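PDB 4R03: DUF3836 domain-containing protein from Parabacteroides distasonis ATCC 8503, which is of unknown function but folds as a single-layer antiparallel beta-sheet thought to have evolved from repeated beta-hairpins. Local coordinates for residues K30-E35 against K47-W52; G42-K47 against Y104-S109; P61-T66 against T78-W83. All blocks are in the same frame, centred on the assembly; numbering follows the deposited sequence.

How the contacts relate
The three contacts all involve one seven-strand antiparallel sheet. Contacts 1 and 3 follow in series along the chain: each joins the two strands of a hairpin, their centres lie about 11 Å apart, and strands 44-53 and 58-69 are neighbours between them. Both place a residue over a tryptophan (Lys30 on Trp52, Pro61 on Trp83) at an equal sequence offset, beside a classic bulge, consistent with hairpin repeats. Contact 2, centred about 14 Å from contact 1 and 13 Å from contact 3, shares Lys47 with contact 1. It closes a long loop enclosing contact 3 and brings the C-terminal turn onto the sheet.

Contact 1 of 3, residues K30-E35 against K47-W52; sequences KQVRYE and KKAFRW. With CIT (citric acid), chain C; PO4 (phosphate ion), chain D.
Residues Lys30-Glu35 and Lys47-Trp52 pair as the two strands of a beta-hairpin inside the single-layer antiparallel sheet. Arg33 and Phe50 form one hydrogen-bonded pair, with Phe50 N to Arg33 O at 2.8 Å; Glu35 and Lys48 form the next, and Tyr34 and Ala49 make the non-hydrogen-bonded pair between them. Toward Trp52 this regular pairing gives way: Gln31 and Val32 both face Val20 of the preceding strand as a classic beta bulge, and a water joins Gln31 O to Trp52 N.

On the face bearing Arg33, Glu35 and Phe50, the arginine meets Glu35 side-on. In a salt bridge, Arg33 NE and NH2 both donate to Glu35 OE2, the NE bond being 2.9 Å long and lying close to the guanidinium plane, while the carboxylate oxygen receives them on its anti side. This grip should help fix the rotation of the carboxylate. The Glu35 side chain runs across Phe50 at about a right angle, its carboxylate plane inclined 52° to the ring, with Glu35 CD 3.6 Å from Phe50 CE1. The Tyr34 ring, on the other face, lies between Val32 CG2 on one side and Lys47 NZ on the opposite side. Lys47 NZ makes a cation-pi contact, 4.4 Å from the centroid of the Tyr34 ring, while its hydrogen bonds go to Ile107 O and Ser109 OG.

At the end of the pairing, Lys30 extends over the Trp52 indole, its CG anti to the carbonyl carbon (chi1 -72°). Lys30 CD sits over the six-membered ring of Trp52, 3.5 Å from its centroid, a CH-pi contact, and NZ adds a cation-pi contact. Two probable crystallisation components gather here: Lys30 NZ donates to phosphate O2 at 2.8 Å, and at the indole edge Trp52 NE1 donates to citrate O7 at 2.9 Å.

Contact 2 of 3, residues G42-K47 against Y104-S109; sequences GKVSEK and YEEIFS
Tyr104 and Phe108, the two rings of the C-terminal 3-10 turn, approach strand 44-53 in different ways. Tyr104 comes edge-on: Val44 N lies near the ring plane and donates to Tyr104 OH at 2.9 Å, while a water, also in that plane, links the same hydroxyl to Gly42 O. Phe108 is met obliquely by a methyl group, Val44 CG2 standing 3.3 Å from Phe108 CE1, a tight fit. The other branch of the valine, CG1, is anti to the backbone N (chi1 176°) and turns to Ile107, with 4.1 Å from Val44 CG1 to Ile107 CG2. The two methyls of Val44 thus divide between Phe108 and Ile107.

Farther along the strand, the fully extended chain of Lys47 carries its ammonium to the end of the turn. Lys47 NZ donates to Ile107 O at 2.8 Å, tilted 32° from the carbonyl plane, and to Ser109 OG at 2.8 Å. Lys18 of another strand donates to Phe108 O and Ser109 O, and would probably favour a charged terminal carboxylate. Lys47 instead fixes the backbone and the serine hydroxyl, and its buried ammonium gains two oxygen acceptors in exchange for solvent.

Contact 3 of 3, residues P61-T66 against T78-W83; sequences PFYQIT and TNYGMW
Pro61 and Trp83 meet at one end of the pairing between strands 58-69 and 75-84. Trp83 has CG anti to the backbone N (chi1 -177°), which lays the indole beneath the proline: Pro61 CG stands 3.8 Å from the centroid of the six-membered ring, over its face, in a CH-pi contact. Replacing Trp83 with an alanine would probably leave this proline face without its aromatic partner and open a gap beside Phe90, which also meets the indole.

Tyr63 adopts the less common torsion with CG between the backbone N and carbonyl carbon (chi1 70°), whereas Tyr80 reaches across the strands. The two side chains cross with their ring planes inclined 41°, neither stacked nor edge-to-face, Tyr80 CE2 coming over the Tyr63 ring face, 3.5 Å from Tyr63 CG. Ile65 CG1 then touches the edge of the Tyr80 ring at 3.8 Å from CD2. On the reverse face, Thr66 and Asn79 run side by side, and a water lies 2.7 Å from both Thr66 OG1 and Asn79 OD1; Asn79 ND2 turns to Asn96.

Backbone bonds such as Gln64 N to Gly81 O, at 2.9 Å, complete an antiparallel beta-hairpin, the building block of this single-layer sheet.

Contact 1 of 3, residues K30-E35 against K47-W52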
loop_
_atom_site.group_PDB
_atom_site.type_symbol
_atom_site.label_atom_id
_atom_site.label_comp_id
_atom_site.label_asym_id
_atom_site.label_seq_id
_atom_site.Cartn_x
_atom_site.Cartn_y
_atom_site.Cartn_z
ATOM N N LYS A 30 -15.152 1.321 -4.904
ATOM C CA LYS A 30 -13.782 0.965 -4.646
ATOM C C LYS A 30 -12.915 2.170 -4.593
ATOM O O LYS A 30 -12.950 3.075 -5.489
ATOM C CB LYS A 30 -13.247 -0.002 -5.728
ATOM C CG LYS A 30 -13.847 -1.387 -5.595
ATOM C CD LYS A 30 -13.561 -2.307 -6.815
ATOM C CE LYS A 30 -14.022 -3.672 -6.485
ATOM N NZ LYS A 30 -13.730 -4.601 -7.663
ATOM N N GLN A 31 -12.092 2.272 -3.562
ATOM C CA GLN A 31 -11.198 3.412 -3.415
ATOM C C GLN A 31 -9.751 3.062 -3.686
ATOM O O GLN A 31 -9.078 3.741 -4.473
ATOM C CB GLN A 31 -11.288 4.036 -2.011
ATOM C CG GLN A 31 -10.524 5.298 -1.844
ATOM C CD GLN A 31 -10.654 5.805 -0.473
ATOM O OE1 GLN A 31 -10.308 5.107 0.468
ATOM N NE2 GLN A 31 -11.092 7.031 -0.313
ATOM N N VAL A 32 -9.204 2.065 -2.995
ATOM C CA VAL A 32 -7.801 1.732 -3.135
ATOM C C VAL A 32 -7.608 0.263 -2.811
ATOM O O VAL A 32 -8.354 -0.277 -1.985
ATOM C CB VAL A 32 -6.883 2.668 -2.262
ATOM C CG1 VAL A 32 -7.241 2.621 -0.791
ATOM C CG2 VAL A 32 -5.441 2.390 -2.461
ATOM N N ARG A 33 -6.629 -0.373 -3.445
ATOM C CA ARG A 33 -6.196 -1.740 -3.184
ATOM C C ARG A 33 -4.705 -1.725 -2.866
ATOM O O ARG A 33 -3.929 -1.112 -3.544
ATOM C CB ARG A 33 -6.436 -2.632 -4.397
ATOM C CG ARG A 33 -5.895 -4.052 -4.262
ATOM C CD ARG A 33 -6.149 -4.836 -5.551
ATOM N NE ARG A 33 -5.514 -6.162 -5.429
ATOM C CZ ARG A 33 -6.116 -7.220 -4.964
ATOM N NH1 ARG A 33 -7.395 -7.214 -4.664
ATOM N NH2 ARG A 33 -5.399 -8.327 -4.856
ATOM N N TYR A 34 -4.352 -2.402 -1.770
ATOM C CA TYR A 34 -2.970 -2.534 -1.342
ATOM C C TYR A 34 -2.564 -3.999 -1.480
ATOM O O TYR A 34 -3.330 -4.920 -1.147
ATOM C CB TYR A 34 -2.805 -2.129 0.091
ATOM C CG TYR A 34 -3.217 -0.721 0.393
ATOM C CD1 TYR A 34 -2.513 0.332 -0.114
ATOM C CD2 TYR A 34 -4.295 -0.444 1.203
ATOM C CE1 TYR A 34 -2.872 1.619 0.184
ATOM C CE2 TYR A 34 -4.703 0.869 1.477
ATOM C CZ TYR A 34 -3.926 1.908 1.016
ATOM O OH TYR A 34 -4.305 3.232 1.295
ATOM N N GLU A 35 -1.348 -4.237 -1.939
ATOM C CA GLU A 35 -0.753 -5.587 -1.993
ATOM C C GLU A 35 0.582 -5.519 -1.282
ATOM O O GLU A 35 1.330 -4.537 -1.436
ATOM C CB GLU A 35 -0.580 -6.039 -3.409
ATOM C CG GLU A 35 -1.882 -6.203 -4.168
ATOM C CD GLU A 35 -1.741 -6.780 -5.561
ATOM O OE1 GLU A 35 -0.611 -6.865 -6.071
ATOM O OE2 GLU A 35 -2.819 -7.062 -6.176
ATOM N N LYS A 47 5.002 -2.453 -0.497
ATOM C CA LYS A 47 3.566 -2.150 -0.488
ATOM C C LYS A 47 3.262 -1.496 -1.834
ATOM O O LYS A 47 3.873 -0.477 -2.177
ATOM C CB LYS A 47 3.168 -1.266 0.652
ATOM C CG LYS A 47 1.738 -0.753 0.677
ATOM C CD LYS A 47 1.525 0.179 1.834
ATOM C CE LYS A 47 0.103 0.565 2.016
ATOM N NZ LYS A 47 -0.044 1.396 3.223
ATOM N N LYS A 48 2.338 -2.052 -2.592
ATOM C CA LYS A 48 1.838 -1.444 -3.814
ATOM C C LYS A 48 0.410 -1.015 -3.628
ATOM O O LYS A 48 -0.382 -1.762 -3.035
ATOM C CB LYS A 48 1.910 -2.402 -4.957
ATOM C CG LYS A 48 3.242 -2.595 -5.527
ATOM C CD LYS A 48 3.064 -3.475 -6.807
ATOM C CE LYS A 48 4.369 -3.883 -7.335
ATOM N NZ LYS A 48 4.201 -4.514 -8.641
ATOM N N ALA A 49 0.089 0.179 -4.060
ATOM C CA ALA A 49 -1.247 0.736 -3.972
ATOM C C ALA A 49 -1.769 0.884 -5.409
ATOM O O ALA A 49 -1.016 1.383 -6.299
ATOM C CB ALA A 49 -1.279 2.063 -3.290
ATOM N N PHE A 50 -3.025 0.486 -5.626
ATOM C CA PHE A 50 -3.710 0.582 -6.898
ATOM C C PHE A 50 -4.940 1.463 -6.755
ATOM O O PHE A 50 -5.658 1.388 -5.743
ATOM C CB PHE A 50 -4.157 -0.800 -7.359
ATOM C CG PHE A 50 -3.063 -1.804 -7.536
ATOM C CD1 PHE A 50 -2.486 -2.439 -6.434
ATOM C CD2 PHE A 50 -2.579 -2.127 -8.815
ATOM C CE1 PHE A 50 -1.480 -3.362 -6.593
ATOM C CE2 PHE A 50 -1.553 -3.040 -8.953
ATOM C CZ PHE A 50 -1.008 -3.657 -7.846
ATOM N N ARG A 51 -5.218 2.256 -7.792
ATOM C CA ARG A 51 -6.454 3.034 -7.884
ATOM C C ARG A 51 -7.462 2.225 -8.731
ATOM O O ARG A 51 -7.080 1.390 -9.560
ATOM C CB ARG A 51 -6.208 4.413 -8.498
ATOM C CG ARG A 51 -5.734 4.367 -9.928
ATOM C CD ARG A 51 -5.497 5.832 -10.459
ATOM N NE ARG A 51 -4.991 5.724 -11.802
ATOM C CZ ARG A 51 -5.754 5.537 -12.868
ATOM N NH1 ARG A 51 -7.049 5.577 -12.766
ATOM N NH2 ARG A 51 -5.191 5.417 -14.075
ATOM N N TRP A 52 -8.725 2.522 -8.523
ATOM C CA TRP A 52 -9.798 1.858 -9.280
ATOM C C TRP A 52 -10.143 2.784 -10.434
ATOM O O TRP A 52 -10.685 3.884 -10.264
ATOM C CB TRP A 52 -11.000 1.546 -8.440
ATOM C CG TRP A 52 -12.065 0.837 -9.149
ATOM C CD1 TRP A 52 -13.258 1.365 -9.505
ATOM C CD2 TRP A 52 -12.066 -0.522 -9.587
ATOM N NE1 TRP A 52 -14.009 0.421 -10.138
ATOM C CE2 TRP A 52 -13.317 -0.758 -10.192
ATOM C CE3 TRP A 52 -11.144 -1.572 -9.540
ATOM C CZ2 TRP A 52 -13.638 -1.994 -10.723
ATOM C CZ3 TRP A 52 -11.469 -2.766 -10.036
ATOM C CH2 TRP A 52 -12.698 -2.968 -10.680
HETATM C C1 CIT C . -16.955 1.237 -8.215
HETATM O O1 CIT C . -16.479 0.498 -7.294
HETATM O O2 CIT C . -16.537 2.431 -8.511
HETATM C C2 CIT C . -18.161 0.573 -8.887
HETATM C C3 CIT C . -18.123 0.571 -10.427
HETATM O O7 CIT C . -16.833 0.096 -10.874
HETATM C C4 CIT C . -19.247 -0.342 -10.984
HETATM C C5 CIT C . -19.576 -0.023 -12.427
HETATM O O3 CIT C . -20.549 0.727 -12.709
HETATM O O4 CIT C . -18.878 -0.474 -13.363
HETATM C C6 CIT C . -18.211 1.993 -10.980
HETATM O O5 CIT C . -19.104 2.747 -10.541
HETATM O O6 CIT C . -17.378 2.395 -11.822
HETATM P P PO4 D . -11.363 -6.733 -5.745
HETATM O O1 PO4 D . -9.901 -6.798 -5.354
HETATM O O2 PO4 D . -11.428 -5.966 -7.010
HETATM O O3 PO4 D . -12.276 -6.072 -4.692
HETATM O O4 PO4 D . -11.869 -8.146 -5.921
HETATM O O HOH W 1 -9.645 4.805 -6.872
#

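Contact 2 of 3, residues G42-K47 against Y104-S109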
loop_
_atom_site.group_PDB
_atom_site.type_symbol
_atom_site.label_atom_id
_atom_site.label_comp_id
_atom_site.label_asym_id
_atom_site.label_seq_id
_atom_site.Cartn_x
_atom_site.Cartn_y
_atom_site.Cartn_z
ATOM N N GLY A 42 10.135 -11.814 7.602
ATOM C CA GLY A 42 8.703 -11.760 7.797
ATOM C C GLY A 42 8.154 -10.361 7.994
ATOM O O GLY A 42 7.021 -10.181 8.424
ATOM N N LYS A 43 8.965 -9.352 7.676
ATOM C CA LYS A 43 8.520 -7.977 7.720
ATOM C C LYS A 43 8.182 -7.460 6.301
ATOM O O LYS A 43 8.745 -7.894 5.310
ATOM C CB LYS A 43 9.580 -7.068 8.359
ATOM C CG LYS A 43 9.943 -7.494 9.813
ATOM C CD LYS A 43 10.499 -6.323 10.627
ATOM C CE LYS A 43 11.502 -6.750 11.730
ATOM N NZ LYS A 43 12.945 -6.332 11.422
ATOM N N VAL A 44 7.283 -6.484 6.249
ATOM C CA VAL A 44 6.865 -5.997 4.933
ATOM C C VAL A 44 8.043 -5.365 4.193
ATOM O O VAL A 44 8.739 -4.507 4.750
ATOM C CB VAL A 44 5.761 -4.916 5.024
ATOM C CG1 VAL A 44 5.431 -4.381 3.608
ATOM C CG2 VAL A 44 4.578 -5.372 5.655
ATOM N N SER A 45 8.262 -5.780 2.983
ATOM C CA SER A 45 9.357 -5.286 2.136
ATOM C C SER A 45 8.855 -4.373 1.024
ATOM O O SER A 45 9.579 -3.501 0.560
ATOM C CB SER A 45 10.091 -6.455 1.538
ATOM O OG SER A 45 9.254 -7.306 0.784
ATOM N N GLU A 46 7.589 -4.554 0.623
ATOM C CA GLU A 46 7.029 -3.784 -0.452
ATOM C C GLU A 46 5.515 -3.658 -0.275
ATOM O O GLU A 46 4.866 -4.633 0.085
ATOM C CB GLU A 46 7.345 -4.430 -1.787
ATOM C CG GLU A 46 6.937 -3.573 -2.999
ATOM C CD GLU A 46 6.805 -4.378 -4.264
ATOM O OE1 GLU A 46 7.821 -4.639 -4.946
ATOM O OE2 GLU A 46 5.657 -4.771 -4.565
ATOM N N LYS A 47 5.002 -2.453 -0.497
ATOM C CA LYS A 47 3.566 -2.150 -0.488
ATOM C C LYS A 47 3.262 -1.496 -1.834
ATOM O O LYS A 47 3.873 -0.477 -2.177
ATOM C CB LYS A 47 3.168 -1.266 0.652
ATOM C CG LYS A 47 1.738 -0.753 0.677
ATOM C CD LYS A 47 1.525 0.179 1.834
ATOM C CE LYS A 47 0.103 0.565 2.016
ATOM N NZ LYS A 47 -0.044 1.396 3.223
ATOM N N TYR A 104 4.981 0.544 12.907
ATOM C CA TYR A 104 5.058 -0.556 11.897
ATOM C C TYR A 104 3.680 -1.009 11.431
ATOM O O TYR A 104 3.440 -1.128 10.223
ATOM C CB TYR A 104 5.814 -1.772 12.461
ATOM C CG TYR A 104 5.865 -2.938 11.553
ATOM C CD1 TYR A 104 6.743 -2.945 10.473
ATOM C CD2 TYR A 104 5.020 -4.024 11.702
ATOM C CE1 TYR A 104 6.800 -3.995 9.603
ATOM C CE2 TYR A 104 5.080 -5.111 10.836
ATOM C CZ TYR A 104 5.927 -5.092 9.754
ATOM O OH TYR A 104 6.000 -6.162 8.880
ATOM N N GLU A 105 2.765 -1.246 12.365
ATOM C CA GLU A 105 1.452 -1.770 11.976
ATOM C C GLU A 105 0.635 -0.837 11.089
ATOM O O GLU A 105 -0.264 -1.283 10.367
ATOM C CB GLU A 105 0.638 -2.207 13.204
ATOM C CG GLU A 105 1.215 -3.494 13.829
ATOM C CD GLU A 105 1.010 -4.732 12.955
ATOM O OE1 GLU A 105 -0.122 -4.946 12.425
ATOM O OE2 GLU A 105 1.964 -5.498 12.794
ATOM N N GLU A 106 0.935 0.441 11.094
ATOM C CA GLU A 106 0.231 1.367 10.258
ATOM C C GLU A 106 0.621 1.217 8.802
ATOM O O GLU A 106 -0.101 1.732 7.919
ATOM C CB GLU A 106 0.417 2.794 10.709
ATOM C CG GLU A 106 0.036 3.014 12.189
ATOM C CD GLU A 106 -1.464 2.823 12.515
ATOM O OE1 GLU A 106 -2.302 2.739 11.587
ATOM O OE2 GLU A 106 -1.816 2.805 13.731
ATOM N N ILE A 107 1.666 0.440 8.502
ATOM C CA ILE A 107 1.976 0.117 7.103
ATOM C C ILE A 107 0.814 -0.614 6.398
ATOM O O ILE A 107 0.629 -0.475 5.204
ATOM C CB ILE A 107 3.285 -0.697 6.999
ATOM C CG1 ILE A 107 4.454 0.223 7.360
ATOM C CG2 ILE A 107 3.482 -1.310 5.606
ATOM C CD1 ILE A 107 5.806 -0.568 7.568
ATOM N N PHE A 108 0.045 -1.372 7.165
ATOM C CA PHE A 108 -1.030 -2.140 6.605
ATOM C C PHE A 108 -2.256 -1.386 6.296
ATOM O O PHE A 108 -3.161 -2.001 5.709
ATOM C CB PHE A 108 -1.332 -3.371 7.469
ATOM C CG PHE A 108 -0.147 -4.246 7.651
ATOM C CD1 PHE A 108 0.319 -4.998 6.605
ATOM C CD2 PHE A 108 0.533 -4.271 8.852
ATOM C CE1 PHE A 108 1.444 -5.768 6.722
ATOM C CE2 PHE A 108 1.681 -5.062 8.981
ATOM C CZ PHE A 108 2.108 -5.812 7.901
ATOM N N SER A 109 -2.300 -0.096 6.643
ATOM C CA SER A 109 -3.467 0.771 6.372
ATOM C C SER A 109 -4.735 0.110 6.946
ATOM O O SER A 109 -4.625 -0.621 7.972
ATOM C CB SER A 109 -3.618 1.070 4.867
ATOM O OG SER A 109 -2.551 1.853 4.385
ATOM O OXT SER A 109 -5.895 0.287 6.432
HETATM O O HOH W 2 4.979 -8.513 9.366
#

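Contact 3 of 3, residues P61-T66 against T78-W83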
loop_
_atom_site.group_PDB
_atom_site.type_symbol
_atom_site.label_atom_id
_atom_site.label_comp_id
_atom_site.label_asym_id
_atom_site.label_seq_id
_atom_site.Cartn_x
_atom_site.Cartn_y
_atom_site.Cartn_z
ATOM N N PRO A 61 -1.957 0.444 -11.199
ATOM C CA PRO A 61 -0.952 0.834 -10.202
ATOM C C PRO A 61 -0.890 2.323 -9.998
ATOM O O PRO A 61 -1.046 3.115 -10.965
ATOM C CB PRO A 61 0.379 0.350 -10.786
ATOM C CG PRO A 61 0.069 -0.434 -11.924
ATOM C CD PRO A 61 -1.375 -0.266 -12.334
ATOM N N PHE A 62 -0.675 2.742 -8.736
ATOM C CA PHE A 62 -0.647 4.105 -8.332
ATOM C C PHE A 62 0.676 4.500 -7.673
ATOM O O PHE A 62 1.340 5.442 -8.122
ATOM C CB PHE A 62 -1.854 4.455 -7.421
ATOM C CG PHE A 62 -1.969 5.899 -7.139
ATOM C CD1 PHE A 62 -2.069 6.809 -8.177
ATOM C CD2 PHE A 62 -1.935 6.369 -5.869
ATOM C CE1 PHE A 62 -2.137 8.167 -7.947
ATOM C CE2 PHE A 62 -2.002 7.759 -5.617
ATOM C CZ PHE A 62 -2.090 8.641 -6.664
ATOM N N TYR A 63 1.094 3.752 -6.653
ATOM C CA TYR A 63 2.406 3.949 -6.027
ATOM C C TYR A 63 2.932 2.688 -5.460
ATOM O O TYR A 63 2.217 1.689 -5.295
ATOM C CB TYR A 63 2.410 5.078 -4.980
ATOM C CG TYR A 63 1.657 4.817 -3.666
ATOM C CD1 TYR A 63 2.156 3.900 -2.756
ATOM C CD2 TYR A 63 0.508 5.482 -3.357
ATOM C CE1 TYR A 63 1.519 3.673 -1.496
ATOM C CE2 TYR A 63 -0.135 5.267 -2.087
ATOM C CZ TYR A 63 0.400 4.371 -1.219
ATOM O OH TYR A 63 -0.223 4.075 0.010
ATOM N N GLN A 64 4.212 2.702 -5.126
ATOM C CA GLN A 64 4.921 1.559 -4.574
ATOM C C GLN A 64 5.870 2.087 -3.489
ATOM O O GLN A 64 6.594 3.062 -3.729
ATOM C CB GLN A 64 5.739 0.831 -5.609
ATOM C CG GLN A 64 6.526 -0.318 -5.067
ATOM C CD GLN A 64 7.396 -0.959 -6.107
ATOM O OE1 GLN A 64 8.421 -0.392 -6.527
ATOM N NE2 GLN A 64 7.013 -2.144 -6.525
ATOM N N ILE A 65 5.850 1.471 -2.304
ATOM C CA ILE A 65 6.819 1.825 -1.262
ATOM C C ILE A 65 7.624 0.574 -0.938
ATOM O O ILE A 65 7.079 -0.540 -0.852
ATOM C CB ILE A 65 6.081 2.308 -0.020
ATOM C CG1 ILE A 65 5.124 3.458 -0.321
ATOM C CG2 ILE A 65 7.087 2.641 1.141
ATOM C CD1 ILE A 65 4.345 3.958 0.818
ATOM N N THR A 66 8.951 0.737 -0.782
ATOM C CA THR A 66 9.801 -0.330 -0.276
ATOM C C THR A 66 10.392 0.069 1.085
ATOM O O THR A 66 10.496 1.246 1.401
ATOM C CB THR A 66 10.923 -0.739 -1.239
ATOM O OG1 THR A 66 11.711 0.410 -1.531
ATOM C CG2 THR A 66 10.373 -1.313 -2.521
ATOM N N THR A 78 11.950 4.189 4.237
ATOM C CA THR A 78 10.971 3.941 3.155
ATOM C C THR A 78 11.316 4.724 1.904
ATOM O O THR A 78 11.781 5.865 1.967
ATOM C CB THR A 78 9.518 4.239 3.567
ATOM O OG1 THR A 78 9.285 5.656 3.627
ATOM C CG2 THR A 78 9.215 3.560 4.923
ATOM N N ASN A 79 11.120 4.063 0.755
ATOM C CA ASN A 79 11.374 4.658 -0.561
ATOM C C ASN A 79 10.081 4.523 -1.376
ATOM O O ASN A 79 9.577 3.392 -1.555
ATOM C CB ASN A 79 12.469 3.931 -1.259
ATOM C CG ASN A 79 12.831 4.569 -2.614
ATOM O OD1 ASN A 79 12.474 4.064 -3.677
ATOM N ND2 ASN A 79 13.557 5.667 -2.557
ATOM N N TYR A 80 9.549 5.659 -1.776
ATOM C CA TYR A 80 8.245 5.753 -2.419
ATOM C C TYR A 80 8.453 6.202 -3.848
ATOM O O TYR A 80 9.263 7.101 -4.117
ATOM C CB TYR A 80 7.385 6.780 -1.652
ATOM C CG TYR A 80 6.176 7.328 -2.339
ATOM C CD1 TYR A 80 6.263 8.384 -3.266
ATOM C CD2 TYR A 80 4.886 6.880 -2.011
ATOM C CE1 TYR A 80 5.116 8.893 -3.866
ATOM C CE2 TYR A 80 3.786 7.393 -2.591
ATOM C CZ TYR A 80 3.888 8.396 -3.509
ATOM O OH TYR A 80 2.771 8.955 -4.117
ATOM N N GLY A 81 7.654 5.662 -4.756
ATOM C CA GLY A 81 7.611 6.145 -6.142
ATOM C C GLY A 81 6.210 5.982 -6.708
ATOM O O GLY A 81 5.531 5.042 -6.318
HETATM N N MSE A 82 5.785 6.907 -7.571
HETATM C CA MSE A 82 4.500 6.849 -8.254
HETATM C C MSE A 82 4.656 6.146 -9.589
HETATM O O MSE A 82 5.670 6.272 -10.290
HETATM C CB MSE A 82 3.899 8.231 -8.419
HETATM C CG MSE A 82 3.536 8.801 -7.146
HETATM SE SE MSE A 82 2.676 10.496 -7.338
HETATM C CE MSE A 82 1.797 10.223 -8.996
ATOM N N TRP A 83 3.583 5.441 -9.973
ATOM C CA TRP A 83 3.527 4.780 -11.283
ATOM C C TRP A 83 3.565 5.802 -12.425
ATOM O O TRP A 83 2.828 6.754 -12.441
ATOM C CB TRP A 83 2.202 4.026 -11.385
ATOM C CG TRP A 83 2.007 3.239 -12.634
ATOM C CD1 TRP A 83 1.056 3.476 -13.583
ATOM C CD2 TRP A 83 2.685 2.054 -13.019
ATOM N NE1 TRP A 83 1.105 2.496 -14.522
ATOM C CE2 TRP A 83 2.115 1.625 -14.241
ATOM C CE3 TRP A 83 3.703 1.287 -12.459
ATOM C CZ2 TRP A 83 2.529 0.459 -14.878
ATOM C CZ3 TRP A 83 4.131 0.158 -13.103
ATOM C CH2 TRP A 83 3.534 -0.246 -14.333
HETATM O O HOH W 3 0.687 7.219 -10.480
HETATM O O HOH W 4 11.369 1.596 -3.928
#